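Local coordinates for putative oxidoreductase yhhX (Escherichia coli K-12, PDB 3F4L), which probably works as an NAD(P)-dependent oxidoreductase of the Gfo/Idh/MocA family, possibly acting on scyllo-inositol, at residues G275-V280 against E289-E294; I250-T255 against A269-V274; L143-E148 against H239-S244; Q123-D128 against G296-V301. All coordinates share one frame; numbering follows the deposited sequence.

Contact 1: G275-V280 against E289-E294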
loop_
_atom_site.group_PDB
_atom_site.type_symbol
_atom_site.label_atom_id
_atom_site.label_comp_id
_atom_site.label_asym_id
_atom_site.label_seq_id
_atom_site.Cartn_x
_atom_site.Cartn_y
_atom_site.Cartn_z
ATOM N N GLY A 275 -9.971 -16.749 6.339
ATOM C CA GLY A 275 -10.164 -15.545 5.557
ATOM C C GLY A 275 -11.360 -14.843 6.169
ATOM O O GLY A 275 -12.350 -15.491 6.523
ATOM N N VAL A 276 -11.280 -13.528 6.326
ATOM C CA VAL A 276 -12.395 -12.801 6.910
ATOM C C VAL A 276 -13.051 -11.960 5.838
ATOM O O VAL A 276 -12.382 -11.308 5.031
ATOM C CB VAL A 276 -11.939 -11.909 8.084
ATOM C CG1 VAL A 276 -13.116 -11.125 8.639
ATOM C CG2 VAL A 276 -11.344 -12.780 9.186
ATOM N N LEU A 277 -14.373 -11.993 5.839
ATOM C CA LEU A 277 -15.164 -11.270 4.869
ATOM C C LEU A 277 -16.208 -10.424 5.597
ATOM O O LEU A 277 -16.757 -10.828 6.627
ATOM C CB LEU A 277 -15.843 -12.293 3.952
ATOM C CG LEU A 277 -16.469 -11.971 2.600
ATOM C CD1 LEU A 277 -15.434 -11.410 1.641
ATOM C CD2 LEU A 277 -17.057 -13.259 2.030
ATOM N N GLU A 278 -16.455 -9.231 5.074
ATOM C CA GLU A 278 -17.463 -8.344 5.634
ATOM C C GLU A 278 -18.029 -7.608 4.442
ATOM O O GLU A 278 -17.320 -6.848 3.781
ATOM C CB GLU A 278 -16.866 -7.343 6.631
ATOM C CG GLU A 278 -17.946 -6.577 7.386
ATOM C CD GLU A 278 -17.413 -5.698 8.507
ATOM O OE1 GLU A 278 -16.614 -6.187 9.333
ATOM O OE2 GLU A 278 -17.811 -4.515 8.569
ATOM N N TYR A 279 -19.301 -7.852 4.155
ATOM C CA TYR A 279 -19.941 -7.221 3.014
ATOM C C TYR A 279 -21.393 -6.854 3.295
ATOM O O TYR A 279 -21.991 -7.299 4.289
ATOM C CB TYR A 279 -19.880 -8.152 1.801
ATOM C CG TYR A 279 -20.617 -9.462 2.005
ATOM C CD1 TYR A 279 -20.031 -10.511 2.708
ATOM C CD2 TYR A 279 -21.906 -9.646 1.498
ATOM C CE1 TYR A 279 -20.702 -11.710 2.903
ATOM C CE2 TYR A 279 -22.589 -10.844 1.688
ATOM C CZ TYR A 279 -21.979 -11.872 2.390
ATOM O OH TYR A 279 -22.629 -13.068 2.567
ATOM N N VAL A 280 -21.949 -6.038 2.409
ATOM C CA VAL A 280 -23.335 -5.599 2.526
ATOM C C VAL A 280 -24.160 -6.462 1.567
ATOM O O VAL A 280 -23.919 -6.441 0.361
ATOM C CB VAL A 280 -23.463 -4.109 2.124
ATOM C CG1 VAL A 280 -24.891 -3.626 2.321
ATOM C CG2 VAL A 280 -22.484 -3.262 2.939
ATOM N N GLU A 289 -18.374 -13.070 7.573
ATOM C CA GLU A 289 -18.105 -14.466 7.246
ATOM C C GLU A 289 -16.644 -14.812 7.508
ATOM O O GLU A 289 -15.752 -14.025 7.199
ATOM C CB GLU A 289 -18.364 -14.729 5.759
ATOM C CG GLU A 289 -19.548 -15.588 5.424
ATOM C CD GLU A 289 -19.434 -16.181 4.024
ATOM O OE1 GLU A 289 -18.902 -17.307 3.894
ATOM O OE2 GLU A 289 -19.860 -15.517 3.052
ATOM N N GLU A 290 -16.401 -15.983 8.082
ATOM C CA GLU A 290 -15.037 -16.438 8.301
ATOM C C GLU A 290 -14.919 -17.648 7.403
ATOM O O GLU A 290 -15.652 -18.620 7.570
ATOM C CB GLU A 290 -14.779 -16.819 9.763
ATOM C CG GLU A 290 -14.531 -15.620 10.677
ATOM C CD GLU A 290 -13.739 -15.979 11.926
ATOM O OE1 GLU A 290 -14.113 -16.960 12.606
ATOM O OE2 GLU A 290 -12.746 -15.273 12.232
HETATM N N MSE A 291 -14.018 -17.562 6.430
HETATM C CA MSE A 291 -13.801 -18.629 5.456
HETATM C C MSE A 291 -12.633 -19.526 5.839
HETATM O O MSE A 291 -11.547 -19.043 6.174
HETATM C CB MSE A 291 -13.495 -18.035 4.076
HETATM C CG MSE A 291 -14.596 -17.211 3.453
HETATM SE SE MSE A 291 -13.882 -16.054 2.059
HETATM C CE MSE A 291 -13.570 -17.372 0.671
ATOM N N LYS A 292 -12.853 -20.832 5.778
ATOM C CA LYS A 292 -11.784 -21.771 6.080
ATOM C C LYS A 292 -10.905 -21.789 4.828
ATOM O O LYS A 292 -11.414 -21.868 3.713
ATOM C CB LYS A 292 -12.365 -23.160 6.364
ATOM C CG LYS A 292 -11.350 -24.160 6.885
ATOM C CD LYS A 292 -12.027 -25.290 7.660
ATOM C CE LYS A 292 -13.042 -26.035 6.801
ATOM N NZ LYS A 292 -12.393 -26.685 5.630
ATOM N N PRO A 293 -9.580 -21.697 4.996
ATOM C CA PRO A 293 -8.659 -21.701 3.856
ATOM C C PRO A 293 -8.926 -22.839 2.886
ATOM O O PRO A 293 -9.089 -23.983 3.299
ATOM C CB PRO A 293 -7.294 -21.847 4.513
ATOM C CG PRO A 293 -7.481 -21.199 5.833
ATOM C CD PRO A 293 -8.827 -21.713 6.264
ATOM N N GLU A 294 -8.983 -22.519 1.599
ATOM C CA GLU A 294 -9.177 -23.541 0.583
ATOM C C GLU A 294 -7.892 -24.351 0.654
ATOM O O GLU A 294 -6.840 -23.799 0.965
ATOM C CB GLU A 294 -9.330 -22.898 -0.797
ATOM C CG GLU A 294 -10.596 -22.074 -0.958
ATOM C CD GLU A 294 -11.858 -22.918 -0.878
ATOM O OE1 GLU A 294 -12.036 -23.822 -1.726
ATOM O OE2 GLU A 294 -12.673 -22.680 0.037
#

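Contact 2: I250-T255 against A269-V274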
loop_
_atom_site.group_PDB
_atom_site.type_symbol
_atom_site.label_atom_id
_atom_site.label_comp_id
_atom_site.label_asym_id
_atom_site.label_seq_id
_atom_site.Cartn_x
_atom_site.Cartn_y
_atom_site.Cartn_z
ATOM N N ILE A 250 0.103 -17.294 5.234
ATOM C CA ILE A 250 0.399 -17.809 3.905
ATOM C C ILE A 250 0.208 -19.321 3.873
ATOM O O ILE A 250 0.157 -19.977 4.920
ATOM C CB ILE A 250 1.856 -17.458 3.501
ATOM C CG1 ILE A 250 2.129 -17.871 2.048
ATOM C CG2 ILE A 250 2.847 -18.151 4.439
ATOM C CD1 ILE A 250 3.429 -17.283 1.505
ATOM N N ASP A 251 0.079 -19.859 2.663
ATOM C CA ASP A 251 -0.078 -21.293 2.454
ATOM C C ASP A 251 0.993 -22.001 3.285
ATOM O O ASP A 251 2.134 -21.560 3.316
ATOM C CB ASP A 251 0.126 -21.600 0.979
ATOM C CG ASP A 251 0.054 -23.067 0.684
ATOM O OD1 ASP A 251 -1.034 -23.543 0.321
ATOM O OD2 ASP A 251 1.099 -23.740 0.821
ATOM N N GLN A 252 0.627 -23.105 3.934
ATOM C CA GLN A 252 1.543 -23.834 4.804
ATOM C C GLN A 252 2.311 -25.038 4.233
ATOM O O GLN A 252 3.044 -25.699 4.969
ATOM C CB GLN A 252 0.782 -24.279 6.062
ATOM C CG GLN A 252 0.331 -23.120 6.945
ATOM C CD GLN A 252 1.512 -22.375 7.544
ATOM O OE1 GLN A 252 2.306 -22.951 8.296
ATOM N NE2 GLN A 252 1.646 -21.096 7.206
ATOM N N GLN A 253 2.152 -25.327 2.945
ATOM C CA GLN A 253 2.857 -26.450 2.329
ATOM C C GLN A 253 4.371 -26.338 2.490
ATOM O O GLN A 253 5.033 -27.321 2.803
ATOM C CB GLN A 253 2.528 -26.547 0.833
ATOM C CG GLN A 253 1.082 -26.820 0.537
ATOM C CD GLN A 253 0.785 -26.814 -0.940
ATOM O OE1 GLN A 253 1.117 -27.761 -1.670
ATOM N NE2 GLN A 253 0.160 -25.738 -1.399
ATOM N N GLU A 254 4.925 -25.149 2.277
ATOM C CA GLU A 254 6.370 -24.984 2.400
ATOM C C GLU A 254 6.820 -25.227 3.833
ATOM O O GLU A 254 7.869 -25.840 4.071
ATOM C CB GLU A 254 6.803 -23.585 1.961
ATOM C CG GLU A 254 8.319 -23.414 1.891
ATOM C CD GLU A 254 8.748 -21.973 1.633
ATOM O OE1 GLU A 254 8.152 -21.320 0.748
ATOM O OE2 GLU A 254 9.687 -21.498 2.308
ATOM N N THR A 255 6.028 -24.748 4.789
ATOM C CA THR A 255 6.369 -24.936 6.194
ATOM C C THR A 255 6.402 -26.435 6.506
ATOM O O THR A 255 7.323 -26.917 7.157
ATOM C CB THR A 255 5.349 -24.218 7.122
ATOM O OG1 THR A 255 5.420 -22.802 6.896
ATOM C CG2 THR A 255 5.650 -24.502 8.589
ATOM N N ALA A 269 0.584 -29.309 5.721
ATOM C CA ALA A 269 0.048 -27.981 5.462
ATOM C C ALA A 269 -1.101 -27.608 6.400
ATOM O O ALA A 269 -2.022 -26.897 6.001
ATOM C CB ALA A 269 -0.403 -27.880 4.000
ATOM N N ALA A 270 -1.046 -28.090 7.640
ATOM C CA ALA A 270 -2.081 -27.771 8.628
ATOM C C ALA A 270 -2.128 -26.253 8.748
ATOM O O ALA A 270 -1.101 -25.612 8.931
ATOM C CB ALA A 270 -1.745 -28.403 9.990
ATOM N N ASP A 271 -3.322 -25.683 8.647
ATOM C CA ASP A 271 -3.475 -24.233 8.708
ATOM C C ASP A 271 -4.634 -23.863 9.633
ATOM O O ASP A 271 -5.733 -24.395 9.501
ATOM C CB ASP A 271 -3.750 -23.704 7.294
ATOM C CG ASP A 271 -3.521 -22.213 7.160
ATOM O OD1 ASP A 271 -3.864 -21.464 8.102
ATOM O OD2 ASP A 271 -3.008 -21.794 6.096
ATOM N N ASP A 272 -4.391 -22.952 10.566
ATOM C CA ASP A 272 -5.441 -22.539 11.490
ATOM C C ASP A 272 -5.877 -21.093 11.275
ATOM O O ASP A 272 -6.521 -20.485 12.131
ATOM C CB ASP A 272 -4.987 -22.759 12.934
ATOM C CG ASP A 272 -5.079 -24.221 13.352
ATOM O OD1 ASP A 272 -6.216 -24.716 13.534
ATOM O OD2 ASP A 272 -4.020 -24.878 13.482
ATOM N N SER A 273 -5.517 -20.544 10.124
ATOM C CA SER A 273 -5.897 -19.177 9.792
ATOM C C SER A 273 -7.237 -19.233 9.079
ATOM O O SER A 273 -7.722 -20.313 8.711
ATOM C CB SER A 273 -4.859 -18.535 8.870
ATOM O OG SER A 273 -4.789 -19.213 7.624
ATOM N N VAL A 274 -7.842 -18.072 8.879
ATOM C CA VAL A 274 -9.123 -18.019 8.196
ATOM C C VAL A 274 -9.214 -16.727 7.428
ATOM O O VAL A 274 -8.592 -15.739 7.801
ATOM C CB VAL A 274 -10.314 -18.071 9.184
ATOM C CG1 VAL A 274 -10.452 -19.459 9.773
ATOM C CG2 VAL A 274 -10.114 -17.040 10.294
HETATM O O HOH W 1 -1.840 -19.571 6.852
HETATM O O HOH W 2 -2.074 -23.431 4.119
#

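Contact 3: L143-E148 against H239-S244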
loop_
_atom_site.group_PDB
_atom_site.type_symbol
_atom_site.label_atom_id
_atom_site.label_comp_id
_atom_site.label_asym_id
_atom_site.label_seq_id
_atom_site.Cartn_x
_atom_site.Cartn_y
_atom_site.Cartn_z
ATOM N N LEU A 143 -18.346 -9.214 -2.746
ATOM C CA LEU A 143 -17.640 -7.948 -2.577
ATOM C C LEU A 143 -18.071 -6.911 -3.608
ATOM O O LEU A 143 -17.751 -5.726 -3.480
ATOM C CB LEU A 143 -16.130 -8.174 -2.698
ATOM C CG LEU A 143 -15.426 -9.074 -1.673
ATOM C CD1 LEU A 143 -16.158 -10.393 -1.530
ATOM C CD2 LEU A 143 -14.003 -9.329 -2.136
ATOM N N GLY A 144 -18.784 -7.362 -4.636
ATOM C CA GLY A 144 -19.227 -6.447 -5.672
ATOM C C GLY A 144 -18.045 -6.079 -6.548
ATOM O O GLY A 144 -17.021 -6.761 -6.519
ATOM N N GLU A 145 -18.159 -4.998 -7.311
ATOM C CA GLU A 145 -17.066 -4.598 -8.191
ATOM C C GLU A 145 -15.753 -4.420 -7.419
ATOM O O GLU A 145 -15.669 -3.622 -6.485
ATOM C CB GLU A 145 -17.412 -3.300 -8.923
ATOM C CG GLU A 145 -16.431 -2.975 -10.037
ATOM C CD GLU A 145 -16.594 -1.570 -10.564
ATOM O OE1 GLU A 145 -17.744 -1.179 -10.866
ATOM O OE2 GLU A 145 -15.573 -0.854 -10.679
ATOM N N ILE A 146 -14.726 -5.161 -7.825
ATOM C CA ILE A 146 -13.434 -5.083 -7.145
ATOM C C ILE A 146 -12.670 -3.817 -7.518
ATOM O O ILE A 146 -12.541 -3.498 -8.692
ATOM C CB ILE A 146 -12.565 -6.306 -7.491
ATOM C CG1 ILE A 146 -13.351 -7.586 -7.193
ATOM C CG2 ILE A 146 -11.246 -6.253 -6.716
ATOM C CD1 ILE A 146 -13.879 -7.654 -5.768
ATOM N N VAL A 147 -12.166 -3.101 -6.520
ATOM C CA VAL A 147 -11.418 -1.890 -6.800
ATOM C C VAL A 147 -9.972 -1.956 -6.330
ATOM O O VAL A 147 -9.128 -1.222 -6.832
ATOM C CB VAL A 147 -12.109 -0.647 -6.199
ATOM C CG1 VAL A 147 -13.439 -0.429 -6.898
ATOM C CG2 VAL A 147 -12.310 -0.823 -4.700
ATOM N N GLU A 148 -9.672 -2.840 -5.379
ATOM C CA GLU A 148 -8.301 -2.947 -4.919
ATOM C C GLU A 148 -7.934 -4.321 -4.370
ATOM O O GLU A 148 -8.715 -4.963 -3.672
ATOM C CB GLU A 148 -7.994 -1.871 -3.870
ATOM C CG GLU A 148 -6.494 -1.737 -3.583
ATOM C CD GLU A 148 -6.063 -0.309 -3.262
ATOM O OE1 GLU A 148 -6.471 0.614 -3.997
ATOM O OE2 GLU A 148 -5.300 -0.112 -2.291
ATOM N N HIS A 239 -10.671 -5.219 -1.701
ATOM C CA HIS A 239 -11.748 -4.280 -1.411
ATOM C C HIS A 239 -12.608 -4.141 -2.652
ATOM O O HIS A 239 -12.089 -3.932 -3.746
ATOM C CB HIS A 239 -11.189 -2.897 -1.008
ATOM C CG HIS A 239 -10.536 -2.882 0.340
ATOM N ND1 HIS A 239 -11.204 -3.232 1.493
ATOM C CD2 HIS A 239 -9.268 -2.593 0.716
ATOM C CE1 HIS A 239 -10.377 -3.164 2.520
ATOM N NE2 HIS A 239 -9.194 -2.778 2.075
ATOM N N GLY A 240 -13.919 -4.272 -2.462
ATOM C CA GLY A 240 -14.873 -4.142 -3.546
ATOM C C GLY A 240 -15.892 -3.091 -3.135
ATOM O O GLY A 240 -15.831 -2.571 -2.030
ATOM N N LYS A 241 -16.842 -2.778 -4.003
ATOM C CA LYS A 241 -17.833 -1.762 -3.667
ATOM C C LYS A 241 -18.843 -2.202 -2.597
ATOM O O LYS A 241 -19.446 -1.363 -1.923
ATOM C CB LYS A 241 -18.551 -1.302 -4.938
ATOM C CG LYS A 241 -17.643 -0.479 -5.852
ATOM C CD LYS A 241 -18.404 0.104 -7.024
ATOM C CE LYS A 241 -17.545 1.080 -7.799
ATOM N NZ LYS A 241 -18.321 1.687 -8.911
ATOM N N LYS A 242 -19.003 -3.509 -2.413
ATOM C CA LYS A 242 -19.947 -4.009 -1.418
ATOM C C LYS A 242 -19.281 -4.587 -0.173
ATOM O O LYS A 242 -19.969 -4.971 0.774
ATOM C CB LYS A 242 -20.857 -5.071 -2.033
ATOM C CG LYS A 242 -21.582 -4.645 -3.306
ATOM C CD LYS A 242 -22.406 -5.811 -3.858
ATOM C CE LYS A 242 -22.941 -5.533 -5.271
ATOM N NZ LYS A 242 -23.913 -4.401 -5.296
ATOM N N GLY A 243 -17.953 -4.653 -0.156
ATOM C CA GLY A 243 -17.297 -5.212 1.016
ATOM C C GLY A 243 -15.805 -5.460 0.905
ATOM O O GLY A 243 -15.161 -5.042 -0.053
ATOM N N SER A 244 -15.262 -6.156 1.897
ATOM C CA SER A 244 -13.838 -6.456 1.939
ATOM C C SER A 244 -13.553 -7.893 2.373
ATOM O O SER A 244 -14.386 -8.555 2.995
ATOM C CB SER A 244 -13.130 -5.508 2.923
ATOM O OG SER A 244 -13.402 -4.146 2.639
#

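Contact 4: Q123-D128 against G296-V301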
loop_
_atom_site.group_PDB
_atom_site.type_symbol
_atom_site.label_atom_id
_atom_site.label_comp_id
_atom_site.label_asym_id
_atom_site.label_seq_id
_atom_site.Cartn_x
_atom_site.Cartn_y
_atom_site.Cartn_z
ATOM N N GLN A 123 4.069 -22.490 -12.188
ATOM C CA GLN A 123 3.483 -21.476 -11.309
ATOM C C GLN A 123 2.650 -22.172 -10.243
ATOM O O GLN A 123 1.433 -22.057 -10.215
ATOM C CB GLN A 123 2.608 -20.508 -12.117
ATOM C CG GLN A 123 3.372 -19.755 -13.205
ATOM C CD GLN A 123 4.488 -18.874 -12.653
ATOM O OE1 GLN A 123 4.606 -18.686 -11.442
ATOM N NE2 GLN A 123 5.300 -18.314 -13.544
ATOM N N ASN A 124 3.332 -22.884 -9.355
ATOM C CA ASN A 124 2.666 -23.628 -8.298
ATOM C C ASN A 124 1.921 -22.757 -7.289
ATOM O O ASN A 124 0.988 -23.226 -6.646
ATOM C CB ASN A 124 3.681 -24.527 -7.567
ATOM C CG ASN A 124 4.830 -23.740 -6.934
ATOM O OD1 ASN A 124 5.479 -22.930 -7.583
ATOM N ND2 ASN A 124 5.089 -23.999 -5.656
ATOM N N ARG A 125 2.305 -21.492 -7.149
ATOM C CA ARG A 125 1.626 -20.645 -6.170
ATOM C C ARG A 125 0.207 -20.263 -6.588
ATOM O O ARG A 125 -0.496 -19.522 -5.887
ATOM C CB ARG A 125 2.475 -19.403 -5.850
ATOM C CG ARG A 125 3.890 -19.774 -5.355
ATOM C CD ARG A 125 4.480 -18.765 -4.364
ATOM N NE ARG A 125 3.886 -18.940 -3.044
ATOM C CZ ARG A 125 4.538 -19.362 -1.964
ATOM N NH1 ARG A 125 5.831 -19.647 -2.016
ATOM N NH2 ARG A 125 3.878 -19.530 -0.835
ATOM N N ARG A 126 -0.221 -20.782 -7.732
ATOM C CA ARG A 126 -1.578 -20.542 -8.180
ATOM C C ARG A 126 -2.437 -21.478 -7.356
ATOM O O ARG A 126 -3.660 -21.395 -7.363
ATOM C CB ARG A 126 -1.727 -20.866 -9.665
ATOM C CG ARG A 126 -1.122 -19.796 -10.550
ATOM C CD ARG A 126 -1.537 -19.956 -12.000
ATOM N NE ARG A 126 -0.978 -18.887 -12.817
ATOM C CZ ARG A 126 -1.408 -18.587 -14.039
ATOM N NH1 ARG A 126 -2.399 -19.282 -14.574
ATOM N NH2 ARG A 126 -0.859 -17.587 -14.712
ATOM N N PHE A 127 -1.775 -22.376 -6.639
ATOM C CA PHE A 127 -2.479 -23.319 -5.797
ATOM C C PHE A 127 -2.132 -23.142 -4.321
ATOM O O PHE A 127 -2.208 -24.088 -3.550
ATOM C CB PHE A 127 -2.201 -24.753 -6.272
ATOM C CG PHE A 127 -2.617 -24.995 -7.692
ATOM C CD1 PHE A 127 -3.959 -24.904 -8.057
ATOM C CD2 PHE A 127 -1.672 -25.232 -8.680
ATOM C CE1 PHE A 127 -4.353 -25.040 -9.387
ATOM C CE2 PHE A 127 -2.055 -25.370 -10.022
ATOM C CZ PHE A 127 -3.399 -25.273 -10.373
ATOM N N ASP A 128 -1.735 -21.924 -3.945
ATOM C CA ASP A 128 -1.450 -21.595 -2.545
ATOM C C ASP A 128 -2.824 -21.415 -1.904
ATOM O O ASP A 128 -3.712 -20.801 -2.507
ATOM C CB ASP A 128 -0.672 -20.279 -2.425
ATOM C CG ASP A 128 0.821 -20.494 -2.264
ATOM O OD1 ASP A 128 1.243 -21.642 -1.964
ATOM O OD2 ASP A 128 1.574 -19.507 -2.413
ATOM N N GLY A 296 -4.560 -26.010 -0.414
ATOM C CA GLY A 296 -3.576 -25.788 -1.459
ATOM C C GLY A 296 -2.878 -27.091 -1.808
ATOM O O GLY A 296 -2.737 -27.973 -0.951
ATOM N N ASP A 297 -2.441 -27.218 -3.057
ATOM C CA ASP A 297 -1.757 -28.428 -3.502
ATOM C C ASP A 297 -0.940 -28.140 -4.763
ATOM O O ASP A 297 -1.496 -28.041 -5.867
ATOM C CB ASP A 297 -2.791 -29.537 -3.757
ATOM C CG ASP A 297 -2.160 -30.845 -4.220
ATOM O OD1 ASP A 297 -0.929 -31.002 -4.096
ATOM O OD2 ASP A 297 -2.902 -31.727 -4.703
ATOM N N TYR A 298 0.377 -28.009 -4.599
ATOM C CA TYR A 298 1.251 -27.712 -5.734
ATOM C C TYR A 298 1.208 -28.792 -6.810
ATOM O O TYR A 298 1.562 -28.539 -7.961
ATOM C CB TYR A 298 2.696 -27.518 -5.271
ATOM C CG TYR A 298 2.889 -26.338 -4.348
ATOM C CD1 TYR A 298 2.101 -25.193 -4.479
ATOM C CD2 TYR A 298 3.892 -26.339 -3.377
ATOM C CE1 TYR A 298 2.309 -24.076 -3.672
ATOM C CE2 TYR A 298 4.110 -25.218 -2.559
ATOM C CZ TYR A 298 3.313 -24.094 -2.717
ATOM O OH TYR A 298 3.518 -22.976 -1.935
ATOM N N GLY A 299 0.756 -29.982 -6.424
ATOM C CA GLY A 299 0.678 -31.091 -7.359
ATOM C C GLY A 299 -0.412 -30.910 -8.394
ATOM O O GLY A 299 -0.480 -31.654 -9.375
ATOM N N ARG A 300 -1.270 -29.921 -8.177
ATOM C CA ARG A 300 -2.348 -29.659 -9.114
ATOM C C ARG A 300 -1.783 -29.201 -10.457
ATOM O O ARG A 300 -2.481 -29.230 -11.465
ATOM C CB ARG A 300 -3.330 -28.647 -8.508
ATOM C CG ARG A 300 -4.259 -29.337 -7.497
ATOM C CD ARG A 300 -4.858 -28.411 -6.443
ATOM N NE ARG A 300 -5.735 -27.397 -7.008
ATOM C CZ ARG A 300 -6.456 -26.549 -6.278
ATOM N NH1 ARG A 300 -6.396 -26.610 -4.950
ATOM N NH2 ARG A 300 -7.225 -25.640 -6.876
ATOM N N VAL A 301 -0.514 -28.800 -10.461
ATOM C CA VAL A 301 0.166 -28.389 -11.680
ATOM C C VAL A 301 0.311 -29.648 -12.533
ATOM O O VAL A 301 0.055 -29.640 -13.734
ATOM C CB VAL A 301 1.582 -27.820 -11.382
ATOM C CG1 VAL A 301 2.383 -27.696 -12.686
ATOM C CG2 VAL A 301 1.475 -26.447 -10.700
#

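Contact 1: G275-V280 against E289-E294
Gly275 and Met291, the latter a selenomethionine, face each other across a beta hairpin of strands 275-280 and 286-291, the second of which is the outermost strand within this chain of the mixed C-terminal sheet. Backbone bonds set the pairing. Gly275 N gives to Met291 O, and Met291 N answers to Gly275 O at 2.7 Å. Two residues along, Leu277 N reaches Glu289 O at 2.8 Å, while Glu289 N meets Leu277 O at 2.9 Å. Val276 and Glu290 form the non-hydrogen-bonded pair between these rungs; there Glu290 CA makes a weaker CA-H...O approach to Gly275 O, 3.4 Å away.

Apolar contacts gather on the face that carries Leu277, Glu289 and Met291. Leu277 and Glu289 leave the sheet as neighbours and run along one another, with Leu277 CB 3.9 Å from Glu289 CB. Leu277 CD2 also touches Met291 SE at 4.2 Å. Phe245 of the next strand packs against both Leu277 and Met291.

Polar and aromatic groups meet at the end of Glu289. Tyr279 holds CG between its backbone N and carbonyl carbon (chi1 62°), which leans the ring across toward the outer strand. Its plane stands 74° from the Glu289 carboxylate, and Tyr279 OH comes to 3.7 Å from Glu289 OE2. The stronger partner of that oxygen is Lys142, in a salt bridge.

Chemically, the backbone ladder fixes the register, whereas for the Glu289 carboxylate, bordered by leucine and tyrosine, Lys142 probably balances the charge and would favour the ionised form.

Contact 2: I250-T255 against A269-V274
Gln252 runs across Asp271, its amide turned 77° from the carboxylate, where the approach to helix 253-258 meets the loop that runs on to strand 275-280. It is the aliphatic part of the glutamine that touches: Gln252 CG lies 3.5 Å from Ala270 O and also rests against the Asp271 carboxylate. That CG lies beside the backbone N, and a bend at chi2 (-66°) turns the amide back over its own chain, where Gln252 NE2 donates to Ile250 O at 2.9 Å.

Asp271 turns OD2 toward residues 250-252, yet no direct hydrogen bond joins the two segments; water does the work. One water donates to both Asp271 OD2, at 2.6 Å, and Ile250 O. A second accepts from Gln252 N and donates to Asp271 OD2 at 2.7 Å. The other oxygen serves its own loop: Asp271 OD1 takes Ser273 N at 2.8 Å, an Asx turn.

Farther along, Ala269 CB packs on Gln253 CG at 3.9 Å. Gln253 is steadied by Asp251, whose OD2 caps the helix by accepting Gln253 N at 2.9 Å, while Gln253 OE1 accepts from Tyr298 N.

Both oxygens of Asp271 thus receive donors, two waters on OD2 and the backbone N-H of Ser273 on OD1, which would favour the charged carboxylate and make the join a hydrated one.

Contact 3: L143-E148 against H239-S244
A classic beta bulge sets Val147 and Glu148 together opposite His239, where strand 146-152 pairs with strand 236-240 in the C-terminal sheet. His239 O accepts twice, from Val147 N at 2.9 Å and from Glu148 N at 3.1 Å, both in the carbonyl plane. The pairing runs on into the two-residue turn that joins strands 236-240 and 243-247. There Lys241 N donates to Glu145 O at 2.9 Å, and the lysine side chain then travels alongside that of Glu145. Lys241 CB starts near the Glu145 carbonyl, and Lys241 CG passes 3.8 Å from Glu145 O with Val147 CG1 close by. Fully extended beyond CG, the chain next lays Lys241 CD 4.0 Å from Glu145 CB. Lys241 CE comes to 3.8 Å from Glu145 OE1. At the tip, Lys241 NZ forms a long salt bridge, 3.5 Å, with Glu145 OE1; its stronger partner, by hydrogen bond, is Leu200 O of the second subunit. His239 and Glu148 touch that subunit as well, so the bulge lies at the dimer interface. Beyond the lysine, Lys242 N reaches Leu143 O at 2.8 Å from 46° above the carbonyl plane.

Contact 4: Q123-D128 against G296-V301
Tyr298, in the type I turn Asp297-Arg300 that leads into helix 300-311, packs on the 3-10 segment 124-126, part of the connection from Rossmann strand 119-121 to helix 129-140. Asn124 approaches over one ring face. A chi1 of 59° tips its amide over the tyrosine, placing Asn124 ND2 3.2 Å above the centre of the Tyr298 ring, with the amide plane 71° from the ring. At the far end, Tyr298 OH donates at 2.6 Å to Asp128 OD1, which accepts through its syn lone pair. Asp128 OD2 faces Arg125 in a salt bridge, and Tyr298 OH also lies over the guanidinium face, 3.6 Å from Arg125 NH2.

Phe127 makes the second half of the contact. Arg300 CB stands 3.6 Å over the centre of the Phe127 ring, a CH-pi contact only 1° off the normal, while Val301 CG2 meets the edge 3.8 Å from Phe127 CE2. Asp297 N adds a weak bond to Phe127 O.

With tyrosine on one oxygen and arginine on the other, the Asp128 carboxylate is probably restrained in rotation; the arginine probably also offsets the nearby negative charge of Asp251, while the tyrosine bond helps hold the carboxylate.

Overall arrangement
Read from the N terminus, the chain leaves the Rossmann sheet and enters contact 4 at 123-128, opening a long loop that closes only at 296-301. Contacts 3, 2 and 1 all nest inside it, following one another in series without crossing. Contact 3 opens at 143-148 and closes at 239-244, joining strands distant in sequence; contact 2 then closes the excursion round helix 253-258, and contact 1 a hairpin at the sheet margin. Contacts 1 and 3 adjoin through neighbouring strands 275-280 and 243-247, and both touch the second subunit. Contact 2 lies between contacts 1 and 4 and touches both, meeting contact 1 through Ser273 and Pro293 and contact 4 where Ile250 packs on Arg125.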